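Local coordinates for uncharacterized protein (Porphyromonas gingivalis, PDB 1ZBS) that is of unknown function but probably acts as an N-acetylglucosamine kinase of the actin-like ATPase (ASKHA) superfamily, passing phosphate from ATP to an amino sugar, at residues Glu110-Ile115 / Ser122-Gly127; Tyr66-Thr71 / Ala95-Gly100; Ile2-Ser7 / Gly273-His278; Thr10-Cys15 / Ser29-Phe34. All coordinates share one frame; numbering follows the deposited sequence.

Contact 1: residues Glu110-Ile115 / Ser122-Gly127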
loop_
_atom_site.group_PDB
_atom_site.type_symbol
_atom_site.label_atom_id
_atom_site.label_comp_id
_atom_site.label_asym_id
_atom_site.label_seq_id
_atom_site.Cartn_x
_atom_site.Cartn_y
_atom_site.Cartn_z
ATOM N N GLU A 110 -24.152 13.563 21.520
ATOM C CA GLU A 110 -23.733 12.232 21.080
ATOM C C GLU A 110 -23.780 12.114 19.550
ATOM O O GLU A 110 -24.630 12.722 18.902
ATOM C CB GLU A 110 -24.651 11.185 21.730
ATOM C CG GLU A 110 -24.400 9.751 21.287
ATOM C CD GLU A 110 -25.382 8.755 21.893
ATOM O OE1 GLU A 110 -26.608 9.018 21.853
ATOM O OE2 GLU A 110 -24.929 7.701 22.393
ATOM N N GLY A 111 -22.865 11.336 18.974
ATOM C CA GLY A 111 -22.849 11.174 17.529
ATOM C C GLY A 111 -21.609 10.494 16.970
ATOM O O GLY A 111 -20.709 10.107 17.715
ATOM N N ILE A 112 -21.567 10.340 15.650
ATOM C CA ILE A 112 -20.436 9.716 14.981
ATOM C C ILE A 112 -19.730 10.758 14.142
ATOM O O ILE A 112 -20.345 11.388 13.281
ATOM C CB ILE A 112 -20.889 8.565 14.067
ATOM C CG1 ILE A 112 -21.503 7.447 14.908
ATOM C CG2 ILE A 112 -19.703 8.044 13.251
ATOM C CD1 ILE A 112 -22.214 6.379 14.095
ATOM N N ALA A 113 -18.439 10.948 14.409
ATOM C CA ALA A 113 -17.632 11.927 13.685
ATOM C C ALA A 113 -16.607 11.226 12.801
ATOM O O ALA A 113 -15.882 10.330 13.247
ATOM C CB ALA A 113 -16.928 12.856 14.676
ATOM N N CYS A 114 -16.543 11.650 11.543
ATOM C CA CYS A 114 -15.622 11.046 10.584
ATOM C C CYS A 114 -14.741 12.050 9.877
ATOM O O CYS A 114 -15.148 13.178 9.603
ATOM C CB CYS A 114 -16.392 10.275 9.518
ATOM S SG CYS A 114 -17.541 9.084 10.137
ATOM N N ILE A 115 -13.523 11.624 9.577
ATOM C CA ILE A 115 -12.585 12.466 8.861
ATOM C C ILE A 115 -12.318 11.833 7.502
ATOM O O ILE A 115 -12.099 10.628 7.398
ATOM C CB ILE A 115 -11.265 12.608 9.619
ATOM C CG1 ILE A 115 -11.516 13.289 10.971
ATOM C CG2 ILE A 115 -10.272 13.404 8.775
ATOM C CD1 ILE A 115 -10.264 13.525 11.789
ATOM N N SER A 122 -12.618 7.579 12.118
ATOM C CA SER A 122 -13.976 7.639 12.644
ATOM C C SER A 122 -13.963 7.410 14.146
ATOM O O SER A 122 -12.991 6.891 14.691
ATOM C CB SER A 122 -14.901 6.605 11.969
ATOM O OG SER A 122 -14.578 5.275 12.335
ATOM N N CYS A 123 -15.046 7.813 14.807
ATOM C CA CYS A 123 -15.176 7.636 16.244
ATOM C C CYS A 123 -16.624 7.813 16.669
ATOM O O CYS A 123 -17.407 8.503 16.012
ATOM C CB CYS A 123 -14.331 8.664 16.990
ATOM S SG CYS A 123 -15.030 10.336 16.935
ATOM N N LEU A 124 -16.974 7.181 17.776
ATOM C CA LEU A 124 -18.308 7.311 18.321
ATOM C C LEU A 124 -18.096 8.336 19.429
ATOM O O LEU A 124 -17.240 8.141 20.295
ATOM C CB LEU A 124 -18.782 5.980 18.908
ATOM C CG LEU A 124 -20.279 5.636 18.895
ATOM C CD1 LEU A 124 -20.566 4.737 20.099
ATOM C CD2 LEU A 124 -21.139 6.884 18.956
ATOM N N PHE A 125 -18.841 9.439 19.379
ATOM C CA PHE A 125 -18.733 10.513 20.375
ATOM C C PHE A 125 -19.960 10.450 21.278
ATOM O O PHE A 125 -21.071 10.280 20.787
ATOM C CB PHE A 125 -18.696 11.877 19.669
ATOM C CG PHE A 125 -18.204 13.002 20.536
ATOM C CD1 PHE A 125 -18.862 14.230 20.553
ATOM C CD2 PHE A 125 -17.067 12.843 21.322
ATOM C CE1 PHE A 125 -18.388 15.284 21.343
ATOM C CE2 PHE A 125 -16.587 13.890 22.112
ATOM C CZ PHE A 125 -17.250 15.111 22.122
ATOM N N ASP A 126 -19.780 10.576 22.591
ATOM C CA ASP A 126 -20.934 10.527 23.496
ATOM C C ASP A 126 -21.358 11.919 23.908
ATOM O O ASP A 126 -22.282 12.091 24.708
ATOM C CB ASP A 126 -20.641 9.676 24.737
ATOM C CG ASP A 126 -19.725 10.366 25.746
ATOM O OD1 ASP A 126 -19.309 9.681 26.714
ATOM O OD2 ASP A 126 -19.415 11.576 25.603
ATOM N N GLY A 127 -20.678 12.916 23.353
ATOM C CA GLY A 127 -21.014 14.288 23.669
ATOM C C GLY A 127 -19.932 15.027 24.424
ATOM O O GLY A 127 -19.943 16.249 24.449
#
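Gly-111 with Phe-125 and Ala-113 with Cys-123 form the hydrogen-bonded pairs of an antiparallel ladder whose strand axes come within 4.6 Å of each other at 157°. The ladder is a beta hairpin, the first two strands of the second five-stranded sheet. That sheet's strand order, 3-2-1-4-5, is characteristic of the ribonuclease H-like domains of ASKHA kinases. Gly-111 N gives a 2.8 Å bond to Phe-125 O, and Phe-125 N returns one to Gly-111 O. Further along, Ala-113 N bonds to Cys-123 O, whereas the return bond from Cys-123 N to Ala-113 O is weak, bent to 130° at the hydrogen.

Ile-112, Cys-114 and Ser-122 meet helix 210-229; Leu-124, on the same face, packs on Ala-132 and Leu-236. Leu-124 crosses Ile-112 at a slant, its CD2 4.1 Å from Ile-112 CG1 and 3.5 Å from Gly-111 O. Small side chains suit the other pair, Cys-114 SG lying against Ser-122 CB; the Ser-122 hydroxyl itself bonds to Tyr-231 and to the carbonyl of Asn-227. The face bearing Ala-113, Cys-123 and Phe-125 meets helix 97-105. Cys-123 SG sits between its own backbone N and carbonyl carbon (chi1 73°), which brings it to 3.9 Å from Ala-113 CB, a methyl small enough for Met-98 (selenomethionine here) to pack on both residues. At the open end Glu-110 extends outward to a salt bridge with Arg-233, and its CG passes 3.4 Å from Phe-125 O.

Contact 2: residues Tyr66-Thr71 / Ala95-Gly100; sequences YGAGCT and AGDMLG
Tyr-66 meets Ala-95 as a parallel bridge pair at the ends of two neighbouring strands, and its side chain then runs along the start of helix 97-105. CB is 3.9 Å from Gly-96 O, the N-cap carbonyl. That same oxygen stands at the ring edge, 3.5 Å from CD1 and near the ring plane. Gly-100 CA sits over one face of the ring, nearest CD1, 3.8 Å from the centroid and 23° off the normal, a CH-pi contact. Only a residue without a side chain fits so closely, which accounts for the glycine. CE1 also touches Ala-95 CB obliquely, at 3.7 Å, and the hydroxyl at the tip bonds to Arg-103 and His-278.

Gly-67 N bonds to Ala-95 O at 3.1 Å. Beyond it the chain makes a type II beta turn from Gly-67 to Cys-70, its positive-phi third position filled by Gly-69. Asp-97 lays its carboxylate against Ala-68, with OD1 3.2 Å from Ala-68 CB. Strands 62-67 and 91-95 are parallel neighbours joined through helix 75-85, a beta-alpha-beta crossover of the ribonuclease H-like sheet; helix 97-105, which follows, packs on its other side against the hairpin of strands 111-116 and 120-125.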
loop_
_atom_site.group_PDB
_atom_site.type_symbol
_atom_site.label_atom_id
_atom_site.label_comp_id
_atom_site.label_asym_id
_atom_site.label_seq_id
_atom_site.Cartn_x
_atom_site.Cartn_y
_atom_site.Cartn_z
ATOM N N TYR A 66 -4.987 20.331 18.233
ATOM C CA TYR A 66 -5.597 19.095 17.778
ATOM C C TYR A 66 -4.805 18.619 16.568
ATOM O O TYR A 66 -4.643 19.360 15.594
ATOM C CB TYR A 66 -7.048 19.347 17.377
ATOM C CG TYR A 66 -7.936 19.753 18.528
ATOM C CD1 TYR A 66 -8.345 18.817 19.475
ATOM C CD2 TYR A 66 -8.370 21.075 18.670
ATOM C CE1 TYR A 66 -9.169 19.180 20.536
ATOM C CE2 TYR A 66 -9.195 21.451 19.730
ATOM C CZ TYR A 66 -9.591 20.493 20.660
ATOM O OH TYR A 66 -10.411 20.841 21.702
ATOM N N GLY A 67 -4.303 17.391 16.626
ATOM C CA GLY A 67 -3.536 16.873 15.505
ATOM C C GLY A 67 -3.371 15.368 15.511
ATOM O O GLY A 67 -3.362 14.740 16.572
ATOM N N ALA A 68 -3.243 14.785 14.324
ATOM C CA ALA A 68 -3.064 13.343 14.207
ATOM C C ALA A 68 -1.683 12.977 14.743
ATOM O O ALA A 68 -0.686 13.588 14.363
ATOM C CB ALA A 68 -3.193 12.914 12.749
ATOM N N GLY A 69 -1.632 11.987 15.629
ATOM C CA GLY A 69 -0.366 11.569 16.205
ATOM C C GLY A 69 -0.251 12.028 17.646
ATOM O O GLY A 69 0.672 11.653 18.371
ATOM N N CYS A 70 -1.202 12.849 18.067
ATOM C CA CYS A 70 -1.194 13.348 19.425
ATOM C C CYS A 70 -1.726 12.296 20.383
ATOM O O CYS A 70 -2.645 12.536 21.168
ATOM C CB CYS A 70 -2.004 14.638 19.516
ATOM S SG CYS A 70 -1.148 16.020 18.732
ATOM N N THR A 71 -1.130 11.114 20.298
ATOM C CA THR A 71 -1.501 10.000 21.153
ATOM C C THR A 71 -1.389 10.431 22.611
ATOM O O THR A 71 -0.606 11.317 22.949
ATOM C CB THR A 71 -0.569 8.801 20.906
ATOM O OG1 THR A 71 -0.556 7.955 22.062
ATOM C CG2 THR A 71 0.840 9.281 20.605
ATOM N N ALA A 95 -4.669 17.461 22.087
ATOM C CA ALA A 95 -5.552 16.322 21.852
ATOM C C ALA A 95 -5.512 15.885 20.393
ATOM O O ALA A 95 -5.036 16.619 19.529
ATOM C CB ALA A 95 -6.976 16.684 22.251
ATOM N N GLY A 96 -6.020 14.684 20.128
ATOM C CA GLY A 96 -6.032 14.163 18.773
ATOM C C GLY A 96 -6.953 14.922 17.837
ATOM O O GLY A 96 -7.880 15.609 18.276
ATOM N N ASP A 97 -6.700 14.797 16.539
ATOM C CA ASP A 97 -7.513 15.473 15.545
ATOM C C ASP A 97 -8.921 14.895 15.436
ATOM O O ASP A 97 -9.857 15.593 15.036
ATOM C CB ASP A 97 -6.829 15.441 14.171
ATOM C CG ASP A 97 -6.488 14.032 13.704
ATOM O OD1 ASP A 97 -6.248 13.866 12.490
ATOM O OD2 ASP A 97 -6.447 13.092 14.533
HETATM N N MSE A 98 -9.073 13.624 15.795
HETATM C CA MSE A 98 -10.373 12.966 15.728
HETATM C C MSE A 98 -11.303 13.624 16.744
HETATM O O MSE A 98 -12.468 13.897 16.454
HETATM C CB MSE A 98 -10.223 11.470 16.031
HETATM C CG MSE A 98 -11.487 10.645 15.825
HETATM SE SE MSE A 98 -12.147 10.610 13.994
HETATM C CE MSE A 98 -13.322 12.157 14.034
ATOM N N LEU A 99 -10.765 13.894 17.928
ATOM C CA LEU A 99 -11.524 14.525 18.990
ATOM C C LEU A 99 -11.875 15.960 18.601
ATOM O O LEU A 99 -12.965 16.458 18.899
ATOM C CB LEU A 99 -10.711 14.513 20.285
ATOM C CG LEU A 99 -11.298 15.313 21.453
ATOM C CD1 LEU A 99 -12.691 14.796 21.792
ATOM C CD2 LEU A 99 -10.369 15.207 22.652
ATOM N N GLY A 100 -10.930 16.622 17.944
ATOM C CA GLY A 100 -11.156 17.984 17.508
ATOM C C GLY A 100 -12.286 18.019 16.498
ATOM O O GLY A 100 -13.083 18.956 16.472
#

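Contact 3: residues Ile2-Ser7 / Gly273-His278; sequences ILIGDS and GLIQYH
Ile-4 and Leu-274 make the central van der Waals contact, and packing of this kind accounts for the whole interface, since no hydrogen bond crosses it. Among the aliphatic contacts, Ile-4 is used twice. Its CG2 branch slants across Leu-274 to lie 4.1 Å from CB of that residue. The longer branch, with CG1 anti to the carbonyl carbon (chi1 -57°) and extended beyond, carries CD1 into the helix surface, 3.9 Å from Ile-275 CA and 4.2 Å from Ile-275 CG1. Ile-2 sends CD1 to His-278 CB at 3.9 Å. Isoleucine and leucine suit this buried seam, being apolar and bulky enough to bridge strand and helix.

The helix belongs to the last part of the chain and returns to the first strand, so that one face of the N-terminal ribonuclease H-like sheet of this ASKHA protein is covered by a helix from the end of the chain. The strand and helix segments run at 140° with axes 9.7 Å apart.

Contacts with polar groups are also made by a methyl. Ile-4 CD1 comes to 3.6 Å from Leu-274 O, an oxygen already bonded to His-278 N within the helix, and approaches the imidazole obliquely, 4.2 Å from His-278 CD2. The imidazole stacks on Tyr-64 of strand 62-67.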
loop_
_atom_site.group_PDB
_atom_site.type_symbol
_atom_site.label_atom_id
_atom_site.label_comp_id
_atom_site.label_asym_id
_atom_site.label_seq_id
_atom_site.Cartn_x
_atom_site.Cartn_y
_atom_site.Cartn_z
ATOM N N ILE A 2 -7.329 33.209 22.749
ATOM C CA ILE A 2 -6.836 31.841 22.656
ATOM C C ILE A 2 -6.218 31.484 21.313
ATOM O O ILE A 2 -6.461 32.146 20.302
ATOM C CB ILE A 2 -7.968 30.827 22.945
ATOM C CG1 ILE A 2 -9.091 30.992 21.913
ATOM C CG2 ILE A 2 -8.495 31.033 24.357
ATOM C CD1 ILE A 2 -10.196 29.955 22.023
ATOM N N LEU A 3 -5.411 30.427 21.323
ATOM C CA LEU A 3 -4.744 29.928 20.121
ATOM C C LEU A 3 -5.248 28.521 19.818
ATOM O O LEU A 3 -5.119 27.608 20.635
ATOM C CB LEU A 3 -3.221 29.896 20.322
ATOM C CG LEU A 3 -2.421 29.369 19.123
ATOM C CD1 LEU A 3 -2.669 30.278 17.919
ATOM C CD2 LEU A 3 -0.926 29.306 19.451
ATOM N N ILE A 4 -5.832 28.344 18.645
ATOM C CA ILE A 4 -6.341 27.034 18.275
ATOM C C ILE A 4 -5.592 26.479 17.070
ATOM O O ILE A 4 -5.433 27.154 16.046
ATOM C CB ILE A 4 -7.854 27.075 17.955
ATOM C CG1 ILE A 4 -8.630 27.631 19.155
ATOM C CG2 ILE A 4 -8.347 25.667 17.636
ATOM C CD1 ILE A 4 -10.104 27.817 18.900
ATOM N N GLY A 5 -5.130 25.242 17.208
ATOM C CA GLY A 5 -4.396 24.605 16.136
ATOM C C GLY A 5 -4.968 23.258 15.759
ATOM O O GLY A 5 -5.288 22.444 16.625
ATOM N N ASP A 6 -5.101 23.036 14.457
ATOM C CA ASP A 6 -5.619 21.787 13.930
ATOM C C ASP A 6 -4.615 21.261 12.911
ATOM O O ASP A 6 -4.518 21.784 11.801
ATOM C CB ASP A 6 -6.968 22.017 13.258
ATOM C CG ASP A 6 -7.724 20.730 13.030
ATOM O OD1 ASP A 6 -8.092 20.077 14.031
ATOM O OD2 ASP A 6 -7.950 20.367 11.856
ATOM N N SER A 7 -3.871 20.229 13.299
ATOM C CA SER A 7 -2.854 19.644 12.432
ATOM C C SER A 7 -3.266 18.335 11.777
ATOM O O SER A 7 -3.769 17.423 12.432
ATOM C CB SER A 7 -1.558 19.420 13.220
ATOM O OG SER A 7 -0.557 18.830 12.402
ATOM N N GLY A 273 -15.938 25.368 14.002
ATOM C CA GLY A 273 -16.518 24.580 15.065
ATOM C C GLY A 273 -15.707 24.632 16.343
ATOM O O GLY A 273 -16.281 24.737 17.426
ATOM N N LEU A 274 -14.384 24.547 16.241
ATOM C CA LEU A 274 -13.545 24.589 17.437
ATOM C C LEU A 274 -13.542 25.959 18.086
ATOM O O LEU A 274 -13.272 26.088 19.280
ATOM C CB LEU A 274 -12.095 24.212 17.131
ATOM C CG LEU A 274 -11.629 22.758 17.188
ATOM C CD1 LEU A 274 -12.413 21.993 18.257
ATOM C CD2 LEU A 274 -11.808 22.126 15.845
ATOM N N ILE A 275 -13.818 26.991 17.300
ATOM C CA ILE A 275 -13.833 28.326 17.856
ATOM C C ILE A 275 -15.037 28.468 18.758
ATOM O O ILE A 275 -14.913 28.939 19.888
ATOM C CB ILE A 275 -13.888 29.388 16.763
ATOM C CG1 ILE A 275 -12.597 29.320 15.936
ATOM C CG2 ILE A 275 -14.060 30.762 17.389
ATOM C CD1 ILE A 275 -12.605 30.199 14.717
ATOM N N GLN A 276 -16.201 28.047 18.276
ATOM C CA GLN A 276 -17.403 28.147 19.091
ATOM C C GLN A 276 -17.321 27.203 20.291
ATOM O O GLN A 276 -17.834 27.516 21.363
ATOM C CB GLN A 276 -18.654 27.831 18.261
ATOM C CG GLN A 276 -19.038 28.915 17.250
ATOM C CD GLN A 276 -19.280 30.290 17.886
ATOM O OE1 GLN A 276 -18.345 30.945 18.352
ATOM N NE2 GLN A 276 -20.541 30.729 17.904
ATOM N N TYR A 277 -16.661 26.059 20.116
ATOM C CA TYR A 277 -16.534 25.088 21.194
ATOM C C TYR A 277 -15.783 25.659 22.393
ATOM O O TYR A 277 -16.275 25.626 23.515
ATOM C CB TYR A 277 -15.809 23.831 20.717
ATOM C CG TYR A 277 -15.560 22.856 21.844
ATOM C CD1 TYR A 277 -16.502 21.881 22.170
ATOM C CD2 TYR A 277 -14.414 22.956 22.635
ATOM C CE1 TYR A 277 -16.310 21.031 23.259
ATOM C CE2 TYR A 277 -14.214 22.117 23.726
ATOM C CZ TYR A 277 -15.166 21.159 24.032
ATOM O OH TYR A 277 -14.978 20.342 25.116
ATOM N N HIS A 278 -14.577 26.161 22.153
ATOM C CA HIS A 278 -13.773 26.734 23.220
ATOM C C HIS A 278 -14.277 28.115 23.607
ATOM O O HIS A 278 -13.607 28.860 24.319
ATOM C CB HIS A 278 -12.307 26.790 22.798
ATOM C CG HIS A 278 -11.704 25.439 22.590
ATOM N ND1 HIS A 278 -11.409 24.588 23.635
ATOM C CD2 HIS A 278 -11.410 24.756 21.458
ATOM C CE1 HIS A 278 -10.964 23.442 23.156
ATOM N NE2 HIS A 278 -10.956 23.517 21.837
#

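Contact 4: residues Thr10-Cys15 / Ser29-Phe34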
loop_
_atom_site.group_PDB
_atom_site.type_symbol
_atom_site.label_atom_id
_atom_site.label_comp_id
_atom_site.label_asym_id
_atom_site.label_seq_id
_atom_site.Cartn_x
_atom_site.Cartn_y
_atom_site.Cartn_z
ATOM N N THR A 10 -0.586 16.914 6.478
ATOM C CA THR A 10 -0.224 17.800 5.374
ATOM C C THR A 10 0.210 19.161 5.914
ATOM O O THR A 10 1.382 19.537 5.803
ATOM C CB THR A 10 -1.408 18.000 4.393
ATOM O OG1 THR A 10 -1.623 16.789 3.653
ATOM C CG2 THR A 10 -1.124 19.142 3.421
ATOM N N LYS A 11 -0.733 19.893 6.504
ATOM C CA LYS A 11 -0.447 21.213 7.064
ATOM C C LYS A 11 -1.133 21.410 8.424
ATOM O O LYS A 11 -1.920 20.569 8.865
ATOM C CB LYS A 11 -0.911 22.308 6.092
ATOM C CG LYS A 11 -2.354 22.800 6.304
ATOM C CD LYS A 11 -3.418 21.755 5.971
ATOM C CE LYS A 11 -3.719 21.697 4.461
ATOM N NZ LYS A 11 -4.812 20.693 4.139
ATOM N N THR A 12 -0.826 22.520 9.087
ATOM C CA THR A 12 -1.431 22.820 10.379
ATOM C C THR A 12 -2.162 24.150 10.298
ATOM O O THR A 12 -1.572 25.159 9.924
ATOM C CB THR A 12 -0.380 22.914 11.486
ATOM O OG1 THR A 12 0.478 21.771 11.427
ATOM C CG2 THR A 12 -1.055 22.967 12.849
ATOM N N ASP A 13 -3.446 24.151 10.640
ATOM C CA ASP A 13 -4.233 25.377 10.592
ATOM C C ASP A 13 -4.328 26.023 11.976
ATOM O O ASP A 13 -4.730 25.380 12.945
ATOM C CB ASP A 13 -5.634 25.082 10.058
ATOM C CG ASP A 13 -6.380 26.341 9.668
ATOM O OD1 ASP A 13 -7.534 26.229 9.199
ATOM O OD2 ASP A 13 -5.808 27.442 9.829
ATOM N N TRP A 14 -3.953 27.296 12.059
ATOM C CA TRP A 14 -3.986 28.027 13.318
ATOM C C TRP A 14 -4.991 29.177 13.308
ATOM O O TRP A 14 -5.326 29.728 12.251
ATOM C CB TRP A 14 -2.608 28.611 13.646
ATOM C CG TRP A 14 -1.537 27.615 13.934
ATOM C CD1 TRP A 14 -0.636 27.099 13.050
ATOM C CD2 TRP A 14 -1.230 27.031 15.205
ATOM N NE1 TRP A 14 0.221 26.232 13.694
ATOM C CE2 TRP A 14 -0.123 26.170 15.019
ATOM C CE3 TRP A 14 -1.781 27.153 16.485
ATOM C CZ2 TRP A 14 0.441 25.435 16.064
ATOM C CZ3 TRP A 14 -1.218 26.419 17.531
ATOM C CH2 TRP A 14 -0.118 25.572 17.310
ATOM N N CYS A 15 -5.456 29.544 14.501
ATOM C CA CYS A 15 -6.392 30.652 14.657
ATOM C C CYS A 15 -6.351 31.267 16.047
ATOM O O CYS A 15 -6.413 30.567 17.058
ATOM C CB CYS A 15 -7.826 30.217 14.359
ATOM S SG CYS A 15 -9.067 31.463 14.845
ATOM N N SER A 29 2.729 24.149 8.797
ATOM C CA SER A 29 2.657 22.777 8.325
ATOM C C SER A 29 3.162 21.750 9.326
ATOM O O SER A 29 3.654 22.091 10.403
ATOM C CB SER A 29 3.437 22.644 7.014
ATOM O OG SER A 29 2.963 23.560 6.040
ATOM N N GLY A 30 3.010 20.484 8.951
ATOM C CA GLY A 30 3.460 19.379 9.776
ATOM C C GLY A 30 2.989 19.370 11.215
ATOM O O GLY A 30 1.793 19.415 11.495
ATOM N N ILE A 31 3.949 19.290 12.128
ATOM C CA ILE A 31 3.670 19.270 13.558
ATOM C C ILE A 31 2.902 18.012 13.977
ATOM O O ILE A 31 1.676 17.979 13.950
ATOM C CB ILE A 31 2.881 20.534 13.987
ATOM C CG1 ILE A 31 3.619 21.795 13.514
ATOM C CG2 ILE A 31 2.741 20.565 15.500
ATOM C CD1 ILE A 31 2.929 23.100 13.872
ATOM N N ASN A 32 3.645 16.979 14.362
ATOM C CA ASN A 32 3.069 15.711 14.799
ATOM C C ASN A 32 4.040 15.055 15.783
ATOM O O ASN A 32 5.135 14.633 15.407
ATOM C CB ASN A 32 2.842 14.791 13.596
ATOM C CG ASN A 32 2.282 13.435 13.992
ATOM O OD1 ASN A 32 2.117 13.135 15.176
ATOM N ND2 ASN A 32 1.985 12.608 12.997
ATOM N N PRO A 33 3.641 14.959 17.060
ATOM C CA PRO A 33 4.431 14.371 18.149
ATOM C C PRO A 33 4.836 12.901 18.006
ATOM O O PRO A 33 5.829 12.474 18.594
ATOM C CB PRO A 33 3.548 14.607 19.372
ATOM C CG PRO A 33 2.175 14.502 18.800
ATOM C CD PRO A 33 2.296 15.325 17.536
ATOM N N PHE A 34 4.071 12.126 17.240
ATOM C CA PHE A 34 4.378 10.710 17.052
ATOM C C PHE A 34 5.277 10.483 15.848
ATOM O O PHE A 34 6.083 9.553 15.826
ATOM C CB PHE A 34 3.095 9.898 16.853
ATOM C CG PHE A 34 3.309 8.409 16.885
ATOM C CD1 PHE A 34 2.644 7.574 15.990
ATOM C CD2 PHE A 34 4.162 7.838 17.826
ATOM C CE1 PHE A 34 2.820 6.188 16.037
ATOM C CE2 PHE A 34 4.347 6.457 17.884
ATOM C CZ PHE A 34 3.676 5.629 16.985
#
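Thr-12 and Ile-31 set their side chains across one another at about a right angle. Ile-31 points toward strand 11-18 with CG1 and CD1 fully extended (chi2 180°), bringing its terminal methyl to 3.7 Å from Thr-12 OG1 and 4.1 Å from Thr-12 CG2. The same methyl reaches the indole of Trp-14 at its edge, near the ring plane, equally far from NE1 and CZ2, 4.1 Å each. An isoleucine suits this spot because its long branch reaches both the threonine and the indole edge with one methyl.

The neighbouring backbones meet at Lys-11 and Ser-29, an antiparallel non-hydrogen-bonded pair with CA atoms only 3.7 Å apart, where strand 21-29 ends. Gly-30 and Ile-31 then both take positive phi, and the chain leaves the sheet. Lys-11 stands next to the turn after strand 2-7, which in ASKHA kinases generally contacts nucleotide phosphate; a similar role is plausible here.

Thr-12 OG1 lies 2.7 Å from Gly-30 O, but at an angle too poor for a hydrogen bond. Ser-7 OG is within hydrogen-bonding distance of the carbonyls of both Gly-30 and Ile-31; its one proton can serve one at a time or be shared. Its bond with Thr-12 OG1 is weak, so polar cohesion between the segments passes through a third strand.

Overall arrangement
Contacts 2, 3 and 4 all reach the N-terminal sheet, whose order runs 21-29, 11-18, 2-7, 62-67, 91-95, and their centres lie 10 to 13 Å apart. Contact 1 belongs to the second sheet, about 13 Å from contact 2, and touches it through Met-98 of helix 97-105, which is packed between the two. Along the chain contacts 4, 2 and 1 follow in series, and contact 3 encloses them all by bringing helix 271-280 back to the first strand. Contacts 1 and 4 stand farthest apart, about 22 Å between centres. Two similarly ordered sheets fit the duplicated ASKHA plan, in which nucleotide probably binds between the domains.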